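PDB 4JJA: conserved hypothetical exported protein from Bacteroides fragilis, which is of unconfirmed function but may act as a peptidoglycan beta-N-acetylmuramidase, cleaving N-acetylmuramic acid from cell-wall glycans. Local coordinates for residues K21-A26 / F102-V107; I25-N30 / V52-P57; I139-N144 / V197-C202; H172-G177 / P364-Q369. All coordinates share one frame; numbering follows the deposited sequence.

Interaction 1. Residues K21-A26 / F102-V107; sequences KNKRIA and FDILIV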
loop_
_atom_site.group_PDB
_atom_site.type_symbol
_atom_site.label_atom_id
_atom_site.label_comp_id
_atom_site.label_asym_id
_atom_site.label_seq_id
_atom_site.Cartn_x
_atom_site.Cartn_y
_atom_site.Cartn_z
ATOM N N LYS A 21 21.600 11.222 -16.613
ATOM C CA LYS A 21 22.946 11.712 -16.912
ATOM C C LYS A 21 23.095 13.184 -16.548
ATOM O O LYS A 21 22.294 14.031 -16.909
ATOM C CB LYS A 21 23.294 11.541 -18.387
ATOM C CG LYS A 21 24.791 11.461 -18.648
ATOM C CD LYS A 21 25.257 9.989 -18.613
ATOM N N ASN A 22 24.150 13.432 -15.807
ATOM C CA ASN A 22 24.569 14.768 -15.367
ATOM C C ASN A 22 23.656 15.421 -14.382
ATOM O O ASN A 22 23.819 16.603 -14.075
ATOM C CB ASN A 22 24.817 15.706 -16.568
ATOM C CG ASN A 22 25.949 15.235 -17.425
ATOM O OD1 ASN A 22 26.951 14.680 -16.933
ATOM N ND2 ASN A 22 25.797 15.427 -18.732
ATOM N N LYS A 23 22.712 14.685 -13.831
ATOM C CA LYS A 23 21.777 15.263 -12.879
ATOM C C LYS A 23 22.165 14.865 -11.462
ATOM O O LYS A 23 22.756 13.805 -11.209
ATOM C CB LYS A 23 20.346 14.801 -13.158
ATOM C CG LYS A 23 19.739 15.420 -14.444
ATOM C CD LYS A 23 18.245 15.120 -14.527
ATOM C CE LYS A 23 17.569 15.833 -15.676
ATOM N NZ LYS A 23 18.082 15.384 -16.992
ATOM N N ARG A 24 21.823 15.721 -10.517
ATOM C CA ARG A 24 21.918 15.384 -9.110
ATOM C C ARG A 24 20.631 14.656 -8.737
ATOM O O ARG A 24 19.552 15.141 -8.999
ATOM C CB ARG A 24 22.059 16.643 -8.284
ATOM C CG ARG A 24 23.330 17.465 -8.553
ATOM C CD ARG A 24 23.224 18.829 -7.897
ATOM N NE ARG A 24 22.106 19.631 -8.478
ATOM C CZ ARG A 24 21.455 20.625 -7.855
ATOM N NH1 ARG A 24 21.768 20.943 -6.608
ATOM N NH2 ARG A 24 20.461 21.279 -8.451
ATOM N N ILE A 25 20.763 13.478 -8.138
ATOM C CA ILE A 25 19.646 12.528 -8.038
ATOM C C ILE A 25 19.310 12.253 -6.569
ATOM O O ILE A 25 20.183 11.981 -5.746
ATOM C CB ILE A 25 20.002 11.194 -8.745
ATOM C CG1 ILE A 25 20.289 11.422 -10.234
ATOM C CG2 ILE A 25 18.881 10.130 -8.540
ATOM C CD1 ILE A 25 21.125 10.349 -10.839
ATOM N N ALA A 26 18.040 12.343 -6.232
ATOM C CA ALA A 26 17.516 11.799 -4.977
ATOM C C ALA A 26 16.646 10.607 -5.301
ATOM O O ALA A 26 16.078 10.546 -6.362
ATOM C CB ALA A 26 16.674 12.833 -4.246
ATOM N N PHE A 102 19.074 18.520 -5.129
ATOM C CA PHE A 102 18.889 17.607 -6.269
ATOM C C PHE A 102 18.086 18.206 -7.391
ATOM O O PHE A 102 17.335 19.154 -7.203
ATOM C CB PHE A 102 18.255 16.268 -5.828
ATOM C CG PHE A 102 16.839 16.361 -5.304
ATOM C CD1 PHE A 102 16.612 16.588 -3.962
ATOM C CD2 PHE A 102 15.747 16.203 -6.146
ATOM C CE1 PHE A 102 15.313 16.650 -3.441
ATOM C CE2 PHE A 102 14.444 16.244 -5.648
ATOM C CZ PHE A 102 14.221 16.480 -4.294
ATOM N N ASP A 103 18.235 17.610 -8.575
ATOM C CA ASP A 103 17.523 18.005 -9.782
ATOM C C ASP A 103 16.327 17.079 -10.077
ATOM O O ASP A 103 15.326 17.499 -10.613
ATOM C CB ASP A 103 18.490 17.914 -11.005
ATOM C CG ASP A 103 19.673 18.846 -10.901
ATOM O OD1 ASP A 103 19.424 20.058 -10.724
ATOM O OD2 ASP A 103 20.859 18.382 -10.942
ATOM N N ILE A 104 16.458 15.806 -9.735
ATOM C CA ILE A 104 15.473 14.802 -10.097
ATOM C C ILE A 104 15.315 13.848 -8.932
ATOM O O ILE A 104 16.274 13.482 -8.293
ATOM C CB ILE A 104 15.842 14.077 -11.407
ATOM C CG1 ILE A 104 14.712 13.157 -11.889
ATOM C CG2 ILE A 104 17.145 13.361 -11.274
ATOM C CD1 ILE A 104 14.785 12.890 -13.410
ATOM N N LEU A 105 14.065 13.515 -8.609
ATOM C CA LEU A 105 13.740 12.519 -7.605
ATOM C C LEU A 105 13.231 11.266 -8.304
ATOM O O LEU A 105 12.295 11.342 -9.126
ATOM C CB LEU A 105 12.645 13.041 -6.716
ATOM C CG LEU A 105 12.103 12.053 -5.688
ATOM C CD1 LEU A 105 13.134 11.666 -4.669
ATOM C CD2 LEU A 105 10.873 12.698 -4.989
ATOM N N ILE A 106 13.829 10.118 -7.967
ATOM C CA ILE A 106 13.373 8.807 -8.489
ATOM C C ILE A 106 12.512 8.137 -7.436
ATOM O O ILE A 106 12.950 7.980 -6.323
ATOM C CB ILE A 106 14.549 7.892 -8.815
ATOM C CG1 ILE A 106 15.495 8.554 -9.790
ATOM C CG2 ILE A 106 14.042 6.613 -9.439
ATOM C CD1 ILE A 106 16.739 7.769 -10.078
ATOM N N VAL A 107 11.316 7.705 -7.825
ATOM C CA VAL A 107 10.493 6.818 -7.021
ATOM C C VAL A 107 10.698 5.372 -7.509
ATOM O O VAL A 107 10.516 5.063 -8.679
ATOM C CB VAL A 107 9.017 7.193 -7.147
ATOM C CG1 VAL A 107 8.108 6.133 -6.454
ATOM C CG2 VAL A 107 8.749 8.629 -6.659
HETATM O O HOH W 1 22.751 18.722 -12.488
#
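The Ala26 methyl is the bump here: CB rests over one face of the Phe102 ring, offset toward the rim and 3.8 Å from the ring centroid in a CH-pi contact. Alanine suits the place because its single methyl fits over the ring while Leu105 CD1 closes on it from another direction. Phe102 reaches it with CG wedged between its own backbone N and carbonyl carbon (chi1 66°), which turns a ring face onto the methyl. On the other face of the sheet the branched isoleucines interlock. Ile25 lies beside Ile104, CG1 to CG2 3.8 Å, and its CG2 presses on Ile106 CD1 at 3.5 Å. The strands are parallel neighbours, the first and fourth in chain order of a Rossmann-like sheet, and they bring together its two halves. Ala26 N donates to Ile104 O, and Ala26 O accepts from Ile106 N. Before the strands pair fully, Arg24 hooks around Asp103 side-on in a salt bridge, NE to OD2 at 3.0 Å and NH2 to OD1 at 2.8 Å. The two planes are 64° apart, and both nitrogens reach their oxygens from above the carboxylate plane. OD2 also takes Arg24 N, whereas Arg24 O receives both Asp103 N and Ile104 N.

Interaction 2. Residues I25-N30 / V52-P57; sequences IAIFSN and VAIFSP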
loop_
_atom_site.group_PDB
_atom_site.type_symbol
_atom_site.label_atom_id
_atom_site.label_comp_id
_atom_site.label_asym_id
_atom_site.label_seq_id
_atom_site.Cartn_x
_atom_site.Cartn_y
_atom_site.Cartn_z
ATOM N N ILE A 25 20.763 13.478 -8.138
ATOM C CA ILE A 25 19.646 12.528 -8.038
ATOM C C ILE A 25 19.310 12.253 -6.569
ATOM O O ILE A 25 20.183 11.981 -5.746
ATOM C CB ILE A 25 20.002 11.194 -8.745
ATOM C CG1 ILE A 25 20.289 11.422 -10.234
ATOM C CG2 ILE A 25 18.881 10.130 -8.540
ATOM C CD1 ILE A 25 21.125 10.349 -10.839
ATOM N N ALA A 26 18.040 12.343 -6.232
ATOM C CA ALA A 26 17.516 11.799 -4.977
ATOM C C ALA A 26 16.646 10.607 -5.301
ATOM O O ALA A 26 16.078 10.546 -6.362
ATOM C CB ALA A 26 16.674 12.833 -4.246
ATOM N N ILE A 27 16.542 9.683 -4.355
ATOM C CA ILE A 27 15.725 8.474 -4.515
ATOM C C ILE A 27 14.747 8.353 -3.344
ATOM O O ILE A 27 15.155 8.539 -2.181
ATOM C CB ILE A 27 16.578 7.242 -4.564
ATOM C CG1 ILE A 27 17.611 7.309 -5.682
ATOM C CG2 ILE A 27 15.713 6.003 -4.681
ATOM C CD1 ILE A 27 18.635 6.253 -5.573
ATOM N N PHE A 28 13.482 8.015 -3.643
ATOM C CA PHE A 28 12.479 7.620 -2.668
ATOM C C PHE A 28 12.300 6.141 -2.818
ATOM O O PHE A 28 11.820 5.659 -3.855
ATOM C CB PHE A 28 11.167 8.352 -2.872
ATOM C CG PHE A 28 10.026 7.846 -2.008
ATOM C CD1 PHE A 28 10.081 7.954 -0.652
ATOM C CD2 PHE A 28 8.889 7.295 -2.567
ATOM C CE1 PHE A 28 9.010 7.505 0.149
ATOM C CE2 PHE A 28 7.849 6.837 -1.807
ATOM C CZ PHE A 28 7.905 6.932 -0.464
ATOM N N SER A 29 12.693 5.402 -1.798
ATOM C CA SER A 29 12.673 3.957 -1.848
ATOM C C SER A 29 12.825 3.375 -0.449
ATOM O O SER A 29 12.841 4.103 0.537
ATOM C CB SER A 29 13.814 3.473 -2.767
ATOM O OG SER A 29 13.759 2.094 -3.066
ATOM N N ASN A 30 12.898 2.044 -0.428
ATOM C CA ASN A 30 13.174 1.293 0.791
ATOM C C ASN A 30 13.854 -0.001 0.382
ATOM O O ASN A 30 14.341 -0.125 -0.743
ATOM C CB ASN A 30 11.908 1.113 1.661
ATOM C CG ASN A 30 10.879 0.209 1.036
ATOM O OD1 ASN A 30 11.120 -0.373 -0.025
ATOM N ND2 ASN A 30 9.724 0.075 1.716
ATOM N N VAL A 52 22.594 11.964 -4.404
ATOM C CA VAL A 52 22.913 12.906 -3.337
ATOM C C VAL A 52 22.063 12.713 -2.110
ATOM O O VAL A 52 22.410 13.252 -1.047
ATOM C CB VAL A 52 22.793 14.364 -3.848
ATOM C CG1 VAL A 52 23.760 14.602 -5.026
ATOM C CG2 VAL A 52 21.409 14.773 -4.175
ATOM N N ALA A 53 20.949 11.977 -2.218
ATOM C CA ALA A 53 20.080 11.783 -1.089
ATOM C C ALA A 53 19.106 10.648 -1.317
ATOM O O ALA A 53 18.729 10.370 -2.418
ATOM C CB ALA A 53 19.277 13.058 -0.790
ATOM N N ILE A 54 18.749 9.989 -0.235
ATOM C CA ILE A 54 17.661 9.053 -0.251
ATOM C C ILE A 54 16.580 9.367 0.791
ATOM O O ILE A 54 16.883 9.657 1.949
ATOM C CB ILE A 54 18.181 7.669 -0.169
ATOM C CG1 ILE A 54 18.962 7.373 1.079
ATOM C CG2 ILE A 54 19.133 7.426 -1.353
ATOM C CD1 ILE A 54 19.996 6.247 0.838
ATOM N N PHE A 55 15.327 9.368 0.350
ATOM C CA PHE A 55 14.172 9.547 1.203
ATOM C C PHE A 55 13.553 8.181 1.438
ATOM O O PHE A 55 13.343 7.430 0.494
ATOM C CB PHE A 55 13.157 10.414 0.479
ATOM C CG PHE A 55 13.584 11.858 0.284
ATOM C CD1 PHE A 55 13.434 12.762 1.314
ATOM C CD2 PHE A 55 14.036 12.318 -0.949
ATOM C CE1 PHE A 55 13.822 14.081 1.146
ATOM C CE2 PHE A 55 14.420 13.638 -1.122
ATOM C CZ PHE A 55 14.318 14.516 -0.077
ATOM N N SER A 56 13.273 7.853 2.688
ATOM C CA SER A 56 12.675 6.563 2.981
ATOM C C SER A 56 11.412 6.751 3.802
ATOM O O SER A 56 11.370 7.632 4.641
ATOM C CB SER A 56 13.647 5.669 3.712
ATOM O OG SER A 56 12.990 4.455 4.075
ATOM N N PRO A 57 10.381 5.936 3.548
ATOM C CA PRO A 57 9.252 5.930 4.499
ATOM C C PRO A 57 9.573 5.141 5.817
ATOM O O PRO A 57 8.751 5.155 6.724
ATOM C CB PRO A 57 8.156 5.254 3.690
ATOM C CG PRO A 57 8.864 4.251 2.840
ATOM C CD PRO A 57 10.234 4.884 2.518
#
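Phe28 overlaps Pro57 obliquely, its CE1 lying 3.7 Å from the proline CD just where the strands give way to loops. The ring gets there because CG stands anti to the backbone N (chi1 172°), which swings it along the strand and past the backbone of Phe55, CD1 coming 3.5 Å from Phe55 O. Phe55 itself takes a different torsion (chi1 -68°) and leans back toward the start of the neighbouring strand, where the Ala26 methyl meets the edge of its ring at CE2, 3.9 Å away. The small Ala26 and Ala53 thus share one face of the sheet with the large rings of Phe28 and Phe55, and against it helix 119-132 lays Ser122 and Leu126 on Phe28. The opposite face carries Ile27 and Ile54, whose branched chains meet at CB and CG2 and run under Leu41 of helix 40-46. Between the faces, the parallel backbones are stitched by four bonds: Val52 N to Ile25 O, Ile27 N to Ala53 O at 3.0 Å, Phe55 N to Ile27 O at 2.7 Å, and Ser29 N to Phe55 O. Ala53 N, buried here, has no partner. With helix 40-46 linking strand 24-28 to its parallel neighbour 50-56, the arrangement is a beta-alpha-beta crossover, as expected of a Rossmann-like domain.

Interaction 3. Residues I139-N144 / V197-C202; sequences ILDRPN and VTVIPC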
loop_
_atom_site.group_PDB
_atom_site.type_symbol
_atom_site.label_atom_id
_atom_site.label_comp_id
_atom_site.label_asym_id
_atom_site.label_seq_id
_atom_site.Cartn_x
_atom_site.Cartn_y
_atom_site.Cartn_z
ATOM N N ILE A 139 9.382 8.005 -12.034
ATOM C CA ILE A 139 8.852 6.828 -11.354
ATOM C C ILE A 139 9.252 5.588 -12.155
ATOM O O ILE A 139 8.929 5.453 -13.349
ATOM C CB ILE A 139 7.321 6.886 -11.207
ATOM C CG1 ILE A 139 6.928 8.176 -10.438
ATOM C CG2 ILE A 139 6.808 5.559 -10.543
ATOM C CD1 ILE A 139 5.443 8.396 -10.322
ATOM N N LEU A 140 9.999 4.697 -11.506
ATOM C CA LEU A 140 10.386 3.399 -12.090
ATOM C C LEU A 140 9.296 2.447 -11.651
ATOM O O LEU A 140 9.263 2.036 -10.473
ATOM C CB LEU A 140 11.787 3.021 -11.609
ATOM C CG LEU A 140 12.873 4.025 -11.956
ATOM C CD1 LEU A 140 14.194 3.526 -11.360
ATOM C CD2 LEU A 140 12.962 4.323 -13.462
ATOM N N ASP A 141 8.331 2.179 -12.517
ATOM C CA ASP A 141 7.103 1.569 -12.013
ATOM C C ASP A 141 7.326 0.123 -11.615
ATOM O O ASP A 141 8.187 -0.585 -12.199
ATOM C CB ASP A 141 5.976 1.687 -13.037
ATOM C CG ASP A 141 4.614 1.988 -12.455
ATOM O OD1 ASP A 141 4.502 2.426 -11.298
ATOM O OD2 ASP A 141 3.643 1.842 -13.273
ATOM N N ARG A 142 6.561 -0.327 -10.632
ATOM C CA ARG A 142 6.489 -1.718 -10.226
ATOM C C ARG A 142 5.027 -2.123 -10.225
ATOM O O ARG A 142 4.144 -1.295 -10.067
ATOM C CB ARG A 142 7.117 -1.968 -8.862
ATOM C CG ARG A 142 8.627 -1.753 -8.858
ATOM C CD ARG A 142 9.261 -2.064 -7.512
ATOM N NE ARG A 142 10.697 -1.740 -7.586
ATOM C CZ ARG A 142 11.689 -2.604 -7.589
ATOM N NH1 ARG A 142 11.467 -3.906 -7.430
ATOM N NH2 ARG A 142 12.930 -2.155 -7.717
ATOM N N PRO A 143 4.770 -3.417 -10.387
ATOM C CA PRO A 143 3.391 -3.877 -10.367
ATOM C C PRO A 143 2.648 -3.612 -9.080
ATOM O O PRO A 143 3.267 -3.512 -8.029
ATOM C CB PRO A 143 3.514 -5.405 -10.594
ATOM C CG PRO A 143 4.753 -5.547 -11.370
ATOM C CD PRO A 143 5.678 -4.516 -10.749
ATOM N N ASN A 144 1.328 -3.508 -9.201
ATOM C CA ASN A 144 0.448 -3.553 -8.048
ATOM C C ASN A 144 -0.003 -5.000 -7.913
ATOM O O ASN A 144 -0.685 -5.494 -8.809
ATOM C CB ASN A 144 -0.733 -2.610 -8.284
ATOM C CG ASN A 144 -1.723 -2.593 -7.144
ATOM O OD1 ASN A 144 -1.672 -3.448 -6.247
ATOM N ND2 ASN A 144 -2.677 -1.649 -7.221
ATOM N N VAL A 197 6.260 14.725 -13.992
ATOM C CA VAL A 197 6.384 13.277 -13.745
ATOM C C VAL A 197 6.615 12.527 -15.047
ATOM O O VAL A 197 5.881 12.707 -16.007
ATOM C CB VAL A 197 5.091 12.698 -13.068
ATOM C CG1 VAL A 197 5.208 11.166 -12.977
ATOM C CG2 VAL A 197 4.893 13.275 -11.692
ATOM N N THR A 198 7.628 11.689 -15.039
ATOM C CA THR A 198 7.854 10.716 -16.095
ATOM C C THR A 198 7.803 9.338 -15.472
ATOM O O THR A 198 8.396 9.128 -14.413
ATOM C CB THR A 198 9.232 10.918 -16.718
ATOM O OG1 THR A 198 9.319 12.237 -17.245
ATOM C CG2 THR A 198 9.583 9.829 -17.772
ATOM N N VAL A 199 7.027 8.446 -16.068
ATOM C CA VAL A 199 6.946 7.057 -15.625
ATOM C C VAL A 199 7.651 6.165 -16.648
ATOM O O VAL A 199 7.391 6.269 -17.841
ATOM C CB VAL A 199 5.494 6.583 -15.404
ATOM C CG1 VAL A 199 5.506 5.173 -14.839
ATOM C CG2 VAL A 199 4.711 7.581 -14.551
ATOM N N ILE A 200 8.526 5.277 -16.162
ATOM C CA ILE A 200 9.060 4.170 -16.955
ATOM C C ILE A 200 8.161 2.970 -16.629
ATOM O O ILE A 200 8.227 2.404 -15.539
ATOM C CB ILE A 200 10.521 3.821 -16.612
ATOM C CG1 ILE A 200 11.399 5.078 -16.682
ATOM C CG2 ILE A 200 11.016 2.684 -17.515
ATOM C CD1 ILE A 200 11.418 5.806 -18.053
ATOM N N PRO A 201 7.245 2.608 -17.529
ATOM C CA PRO A 201 6.293 1.543 -17.228
ATOM C C PRO A 201 6.924 0.175 -17.226
ATOM O O PRO A 201 7.927 -0.061 -17.895
ATOM C CB PRO A 201 5.252 1.657 -18.373
ATOM C CG PRO A 201 5.374 3.015 -18.908
ATOM C CD PRO A 201 6.827 3.357 -18.731
ATOM N N CYS A 202 6.313 -0.737 -16.491
ATOM C CA CYS A 202 6.694 -2.118 -16.601
ATOM C C CYS A 202 6.395 -2.653 -18.006
ATOM O O CYS A 202 5.451 -2.194 -18.652
ATOM C CB CYS A 202 5.869 -2.976 -15.656
ATOM S SG CYS A 202 6.009 -2.564 -13.912
#
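The Asp141 carboxylate has Val199 CG1 over one face, 4.1 Å from its CG, and that same methyl also touches the Asp141 CB at 4.0 Å. Both oxygens look beyond the contact: OD2 bonds Tyr368 OH and Thr175 OG1, and OD1 bonds Gly177 N. The ring of Pro143 is met at CD by Cys202 SG, 3.7 Å away, and the sulfur rests 3.4 Å from Asp141 O as well. Cysteine is compact enough to sit in this corner, its SG placed beside the backbone N by a chi1 of -60°. Behind these loops the strands run parallel, with Ile139 N bonded to Thr198 O, Ile200 N to Ile139 O, and Asp141 N to Ile200 O at 3.0 Å. Branched residues suit both faces. Leu140 and Ile200 lie side by side, CD2 to CG1 3.7 Å, and both touch Tyr16 of helix 13-20. On the reverse face Ile139 CD1 crosses Val197 CG1 at 3.8 Å, beneath helix 176-185. Strand 197-200 is an edge strand of the parallel sheet, and a glycerol, probably from the crystallisation liquor, bonds Val199 N and Val197 O on its outer side. Chemically, the contact is apolar along the strands but ends in a buried acid whose oxygens have three hydrogen-bond partners, two hydroxyls and a backbone N-H, which probably helps to set how the chain leaves the sheet.

Interaction 4. Residues H172-G177 / P364-Q369; sequences HGMTLG and PYLLYQ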
loop_
_atom_site.group_PDB
_atom_site.type_symbol
_atom_site.label_atom_id
_atom_site.label_comp_id
_atom_site.label_asym_id
_atom_site.label_seq_id
_atom_site.Cartn_x
_atom_site.Cartn_y
_atom_site.Cartn_z
ATOM N N HIS A 172 -7.562 0.317 -5.086
ATOM C CA HIS A 172 -7.635 1.293 -6.169
ATOM C C HIS A 172 -7.232 0.714 -7.532
ATOM O O HIS A 172 -7.560 1.298 -8.573
ATOM C CB HIS A 172 -6.836 2.556 -5.817
ATOM C CG HIS A 172 -5.428 2.272 -5.416
ATOM N ND1 HIS A 172 -4.470 1.860 -6.322
ATOM C CD2 HIS A 172 -4.812 2.392 -4.213
ATOM C CE1 HIS A 172 -3.317 1.750 -5.677
ATOM N NE2 HIS A 172 -3.516 2.020 -4.383
ATOM N N GLY A 173 -6.506 -0.410 -7.516
ATOM C CA GLY A 173 -6.132 -1.091 -8.694
ATOM C C GLY A 173 -5.032 -0.505 -9.547
ATOM O O GLY A 173 -4.846 -0.941 -10.664
HETATM N N MSE A 174 -4.298 0.489 -9.038
HETATM C CA MSE A 174 -3.377 1.254 -9.853
HETATM C C MSE A 174 -1.944 1.070 -9.385
HETATM O O MSE A 174 -1.673 0.834 -8.226
HETATM C CB MSE A 174 -3.695 2.753 -9.780
HETATM C CG MSE A 174 -5.129 3.025 -10.223
HETATM SE SE MSE A 174 -5.728 4.870 -10.073
HETATM C CE MSE A 174 -4.891 5.484 -11.587
ATOM N N THR A 175 -1.019 1.147 -10.328
ATOM C CA THR A 175 0.377 1.260 -9.947
ATOM C C THR A 175 0.694 2.654 -9.385
ATOM O O THR A 175 -0.090 3.580 -9.596
ATOM C CB THR A 175 1.330 0.962 -11.106
ATOM O OG1 THR A 175 1.284 2.034 -12.057
ATOM C CG2 THR A 175 1.080 -0.393 -11.704
ATOM N N LEU A 176 1.827 2.810 -8.712
ATOM C CA LEU A 176 2.174 4.134 -8.203
ATOM C C LEU A 176 2.369 5.106 -9.350
ATOM O O LEU A 176 2.027 6.288 -9.208
ATOM C CB LEU A 176 3.370 4.102 -7.302
ATOM C CG LEU A 176 3.271 3.389 -5.965
ATOM C CD1 LEU A 176 4.656 3.383 -5.255
ATOM C CD2 LEU A 176 2.222 4.037 -5.104
ATOM N N GLY A 177 2.859 4.669 -10.513
ATOM C CA GLY A 177 2.976 5.540 -11.657
ATOM C C GLY A 177 1.638 6.020 -12.160
ATOM O O GLY A 177 1.450 7.185 -12.464
ATOM N N PRO A 364 -8.103 7.495 -17.942
ATOM C CA PRO A 364 -7.064 8.254 -18.680
ATOM C C PRO A 364 -5.662 8.178 -18.134
ATOM O O PRO A 364 -4.719 8.560 -18.830
ATOM C CB PRO A 364 -7.544 9.724 -18.569
ATOM C CG PRO A 364 -9.021 9.662 -18.176
ATOM C CD PRO A 364 -9.159 8.368 -17.392
ATOM N N TYR A 365 -5.518 7.660 -16.916
ATOM C CA TYR A 365 -4.257 7.608 -16.214
ATOM C C TYR A 365 -3.635 6.221 -16.227
ATOM O O TYR A 365 -2.499 6.057 -15.724
ATOM C CB TYR A 365 -4.467 8.108 -14.788
ATOM C CG TYR A 365 -5.131 9.444 -14.741
ATOM C CD1 TYR A 365 -4.517 10.574 -15.260
ATOM C CD2 TYR A 365 -6.424 9.557 -14.310
ATOM C CE1 TYR A 365 -5.143 11.761 -15.283
ATOM C CE2 TYR A 365 -7.055 10.777 -14.294
ATOM C CZ TYR A 365 -6.414 11.884 -14.786
ATOM O OH TYR A 365 -7.013 13.127 -14.793
ATOM N N LEU A 366 -4.329 5.224 -16.777
ATOM C CA LEU A 366 -3.783 3.886 -16.810
ATOM C C LEU A 366 -2.662 3.806 -17.816
ATOM O O LEU A 366 -2.674 4.449 -18.852
ATOM C CB LEU A 366 -4.829 2.816 -17.107
ATOM C CG LEU A 366 -5.982 2.739 -16.105
ATOM C CD1 LEU A 366 -7.001 1.671 -16.475
ATOM C CD2 LEU A 366 -5.500 2.601 -14.616
ATOM N N LEU A 367 -1.658 3.023 -17.480
ATOM C CA LEU A 367 -0.493 2.800 -18.310
ATOM C C LEU A 367 -0.428 1.401 -18.878
ATOM O O LEU A 367 0.466 1.060 -19.673
ATOM C CB LEU A 367 0.772 3.076 -17.508
ATOM C CG LEU A 367 1.025 4.535 -17.123
ATOM C CD1 LEU A 367 2.130 4.614 -16.074
ATOM C CD2 LEU A 367 1.287 5.390 -18.366
ATOM N N TYR A 368 -1.372 0.562 -18.464
ATOM C CA TYR A 368 -1.389 -0.848 -18.822
ATOM C C TYR A 368 -2.809 -1.219 -19.153
ATOM O O TYR A 368 -3.735 -0.566 -18.724
ATOM C CB TYR A 368 -0.914 -1.728 -17.620
ATOM C CG TYR A 368 0.367 -1.178 -17.017
ATOM C CD1 TYR A 368 1.572 -1.375 -17.634
ATOM C CD2 TYR A 368 0.366 -0.482 -15.836
ATOM C CE1 TYR A 368 2.739 -0.850 -17.094
ATOM C CE2 TYR A 368 1.517 0.053 -15.308
ATOM C CZ TYR A 368 2.707 -0.151 -15.924
ATOM O OH TYR A 368 3.890 0.354 -15.433
ATOM N N GLN A 369 -2.947 -2.313 -19.891
ATOM C CA GLN A 369 -4.247 -2.820 -20.254
ATOM C C GLN A 369 -5.144 -2.963 -19.047
ATOM O O GLN A 369 -4.749 -3.563 -18.054
ATOM C CB GLN A 369 -4.075 -4.187 -20.922
ATOM C CG GLN A 369 -5.305 -4.867 -21.478
ATOM C CD GLN A 369 -4.963 -6.240 -21.908
ATOM O OE1 GLN A 369 -4.389 -6.425 -23.002
ATOM N NE2 GLN A 369 -5.241 -7.186 -21.086
#
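The backbones around Met174 and Leu366 keep their distance, with CA atoms 7.4 Å apart and the touching parts running about 100° to each other, so the gap is bridged mainly by side chains. Met174, built as selenomethionine, is a long flexible reach: its chain bends at the last torsion (chi3 79°) and delivers CE to Tyr365 CB and to Leu366 CD2, each 4.2 Å away. Its base is steadied by His172, whose ND1 accepts from Met174 N at 3.0 Å, with Gly173 making the turn between them at a positive phi that glycine readily takes. Thr175 and Tyr368 cross at about a right angle. The threonine CG2 lies 3.7 Å from Tyr368 CE2, and OG1 sits at the edge of the ring, in its plane. Thr175 is the N-cap of helix 176-185, its OG1 capping a backbone N of the first turn and also bonding Asp141 OD2. Thr175 N in turn is bonded to Glu178 OE1, the reciprocal half of a capping box, and Glu178 OE2 accepts Leu367 N, so one glutamate serves both the helix start and the C-terminal loop. The helix belongs to the Rossmann-like N-terminal region, the loop to the tail that follows helix 352-362. Gly177, bare of side chain in the first helical turn, lets Leu367 CD1 settle 4.2 Å from its carbonyl carbon. Leu366 and Leu367 offer methyls to the helix start, while Tyr368 adds a hydroxyl that accepts from Cys202 N and bonds Asp141; the Tyr365 hydroxyl bonds Glu186.

Overall arrangement
From the N terminus, strand 24-28 serves two contacts. Interaction 2 pairs it with strand 50-56, closing a short loop that contains helix 40-46; interaction 1 starts from the same strand and closes a longer loop on strand 104-107, so the two lie side by side in the sheet and share Ile25 and Ala26. Interaction 3 follows in series, joining strand 136-140, neighbour of 104-107, to the edge strand 197-200. Interaction 4 crosses it: residues 172-177 lie within the loop of interaction 3, yet pair with 364-369 near the C terminus. Asp141 links these two contacts, tying the sheet to the chain's final residues.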